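Local coordinates for nitrogenase molybdenum-iron protein beta chain (Clostridium pasteurianum, PDB 4WES) that forms, with the alpha chain, the molybdenum-iron component of nitrogenase, which reduces dinitrogen to ammonia, and shares an [8Fe-7S] cluster with that chain, at residues 102-106 with 107-111. Residues are numbered along the deposited sequence; the frame is centred on the assembly and turned at random. Where two conformers were deposited one is given.
Sequences VHTTC and LSETL. With CLF (Fe(8)-S(7) cluster), chain H.
Thr105 and Ser108 form a capping box that starts the short helix after strand 99-104, at the turn where Cys106 binds the [8Fe-7S] cluster. As N-cap residue, Thr105 accepts from Leu107 N through OG1 (3.1 Å); this bond is bent, with an angle of 136° at the hydrogen. The return bond, from Thr105 N to Ser108 OG, is also 3.1 Å long but straight, in the conformer described here, one of two modelled for Ser108. With chi1 at 47°, OG stands between its own backbone N and carbonyl carbon, and so points back at Thr105 N. In this same conformer Ser108 OG also touches Thr104 CB at 3.3 Å and is hydrogen-bonded to His43 O, at the end of the neighbouring parallel strand 38-43, so the cap is tied to the sheet as well. The Thr105 backbone contributes again as its carbonyl O receives Glu109 N.

Cys106, the residue directly after the N-cap, carries the cluster: its SG binds iron FE6 at 2.4 Å; Ser141 OG of the same chain also binds iron of the cluster. Thr105 CB packs against the sulfide S3B at 3.7 Å, and Pro76 of the alpha chain lies against Cys106.

A second tie joins strand and helix away from the cluster. The Glu109 side chain, bent at chi2, crosses that of Thr104 at about a right angle and brings OE2 to 2.6 Å from the donating Thr104 OG1. The hydroxyl meets OE2 on its anti side, 17° out of the carboxylate plane, and Asn138 ND2 is a further partner of OE2, which probably helps fix the orientation of the carboxylate. At the first residue of the helix, Cys106 O accepts from both Thr110 N and Thr110 OG1, one turn on, the hydroxyl at 2.7 Å, and the two donors arrive from opposite faces of the carbonyl plane.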
loop_
_atom_site.group_PDB
_atom_site.type_symbol
_atom_site.label_atom_id
_atom_site.label_comp_id
_atom_site.label_asym_id
_atom_site.label_seq_id
_atom_site.Cartn_x
_atom_site.Cartn_y
_atom_site.Cartn_z
ATOM N N VAL B 102 -21.451 -5.141 -31.863
ATOM C CA VAL B 102 -22.594 -4.320 -31.452
ATOM C C VAL B 102 -23.211 -4.855 -30.160
ATOM O O VAL B 102 -23.441 -6.060 -30.018
ATOM C CB VAL B 102 -23.672 -4.347 -32.561
ATOM C CG1 VAL B 102 -24.868 -3.503 -32.130
ATOM C CG2 VAL B 102 -23.093 -3.827 -33.873
ATOM N N HIS B 103 -23.512 -3.941 -29.236
ATOM C CA HIS B 103 -24.366 -4.257 -28.117
ATOM C C HIS B 103 -25.478 -3.194 -28.074
ATOM O O HIS B 103 -25.461 -2.241 -28.875
ATOM C CB HIS B 103 -23.570 -4.315 -26.796
ATOM C CG HIS B 103 -22.900 -3.020 -26.434
ATOM N ND1 HIS B 103 -21.578 -2.752 -26.708
ATOM C CD2 HIS B 103 -23.388 -1.890 -25.864
ATOM C CE1 HIS B 103 -21.286 -1.532 -26.268
ATOM N NE2 HIS B 103 -22.370 -0.988 -25.770
ATOM N N THR B 104 -26.459 -3.394 -27.190
ATOM C CA THR B 104 -27.639 -2.543 -27.195
ATOM C C THR B 104 -27.777 -1.825 -25.856
ATOM O O THR B 104 -26.970 -1.991 -24.973
ATOM C CB THR B 104 -28.878 -3.350 -27.562
ATOM O OG1 THR B 104 -29.049 -4.377 -26.590
ATOM C CG2 THR B 104 -28.744 -3.951 -28.956
ATOM N N THR B 105 -28.807 -1.023 -25.739
ATOM C CA THR B 105 -29.091 -0.291 -24.515
ATOM C C THR B 105 -30.525 -0.495 -24.098
ATOM O O THR B 105 -31.308 -1.067 -24.835
ATOM C CB THR B 105 -28.824 1.225 -24.647
ATOM O OG1 THR B 105 -29.850 1.845 -25.420
ATOM C CG2 THR B 105 -27.450 1.527 -25.262
ATOM N N CYS B 106 -30.895 0.028 -22.922
ATOM C CA CYS B 106 -32.308 -0.025 -22.564
ATOM C C CYS B 106 -33.209 0.635 -23.605
ATOM O O CYS B 106 -34.361 0.227 -23.740
ATOM C CB CYS B 106 -32.532 0.656 -21.225
ATOM S SG CYS B 106 -31.782 2.299 -21.028
ATOM N N LEU B 107 -32.709 1.634 -24.338
ATOM C CA LEU B 107 -33.538 2.309 -25.336
ATOM C C LEU B 107 -33.853 1.370 -26.495
ATOM O O LEU B 107 -35.027 1.163 -26.843
ATOM C CB LEU B 107 -32.810 3.527 -25.875
ATOM C CG LEU B 107 -33.549 4.338 -26.926
ATOM C CD1 LEU B 107 -34.976 4.704 -26.516
ATOM C CD2 LEU B 107 -32.771 5.573 -27.314
ATOM N N SER B 108 -32.817 0.804 -27.120
ATOM C CA SER B 108 -33.078 -0.049 -28.268
ATOM C C SER B 108 -33.805 -1.334 -27.863
ATOM O O SER B 108 -34.589 -1.863 -28.663
ATOM C CB SER B 108 -31.790 -0.301 -29.035
ATOM O OG SER B 108 -30.716 -0.654 -28.173
ATOM N N GLU B 109 -33.569 -1.844 -26.661
ATOM C CA GLU B 109 -34.269 -3.017 -26.189
ATOM C C GLU B 109 -35.753 -2.694 -25.897
ATOM O O GLU B 109 -36.646 -3.486 -26.231
ATOM C CB GLU B 109 -33.565 -3.604 -24.982
ATOM C CG GLU B 109 -32.184 -4.191 -25.324
ATOM C CD GLU B 109 -32.252 -5.403 -26.237
ATOM O OE1 GLU B 109 -33.231 -6.150 -26.145
ATOM O OE2 GLU B 109 -31.351 -5.570 -27.069
ATOM N N THR B 110 -36.030 -1.535 -25.300
ATOM C CA THR B 110 -37.424 -1.139 -25.043
ATOM C C THR B 110 -38.171 -1.015 -26.390
ATOM O O THR B 110 -39.336 -1.403 -26.506
ATOM C CB THR B 110 -37.509 0.160 -24.229
ATOM O OG1 THR B 110 -36.951 -0.064 -22.938
ATOM C CG2 THR B 110 -38.940 0.607 -24.086
ATOM N N LEU B 111 -37.475 -0.479 -27.386
ATOM C CA LEU B 111 -38.043 -0.318 -28.733
ATOM C C LEU B 111 -38.167 -1.600 -29.526
ATOM O O LEU B 111 -38.865 -1.610 -30.553
ATOM C CB LEU B 111 -37.201 0.676 -29.542
ATOM C CG LEU B 111 -37.297 2.134 -29.089
ATOM C CD1 LEU B 111 -36.218 2.981 -29.753
ATOM C CD2 LEU B 111 -38.656 2.732 -29.374
HETATM FE FE1 CLF H . -30.300 6.998 -22.020
HETATM FE FE2 CLF H . -27.891 6.403 -21.740
HETATM FE FE3 CLF H . -28.579 9.024 -21.196
HETATM FE FE4 CLF H . -29.308 6.960 -19.594
HETATM S S1 CLF H . -29.730 4.987 -20.871
HETATM S S2A CLF H . -28.583 7.972 -23.264
HETATM S S4A CLF H . -27.185 7.699 -19.966
HETATM S S3A CLF H . -30.728 8.607 -20.386
HETATM FE FE5 CLF H . -28.416 4.177 -17.763
HETATM FE FE6 CLF H . -29.870 1.588 -19.829
HETATM FE FE7 CLF H . -27.312 1.930 -18.878
HETATM FE FE8 CLF H . -27.766 3.673 -20.877
HETATM S S2B CLF H . -29.267 2.136 -17.686
HETATM S S3B CLF H . -27.915 1.410 -21.054
HETATM S S4B CLF H . -26.483 4.082 -18.991
#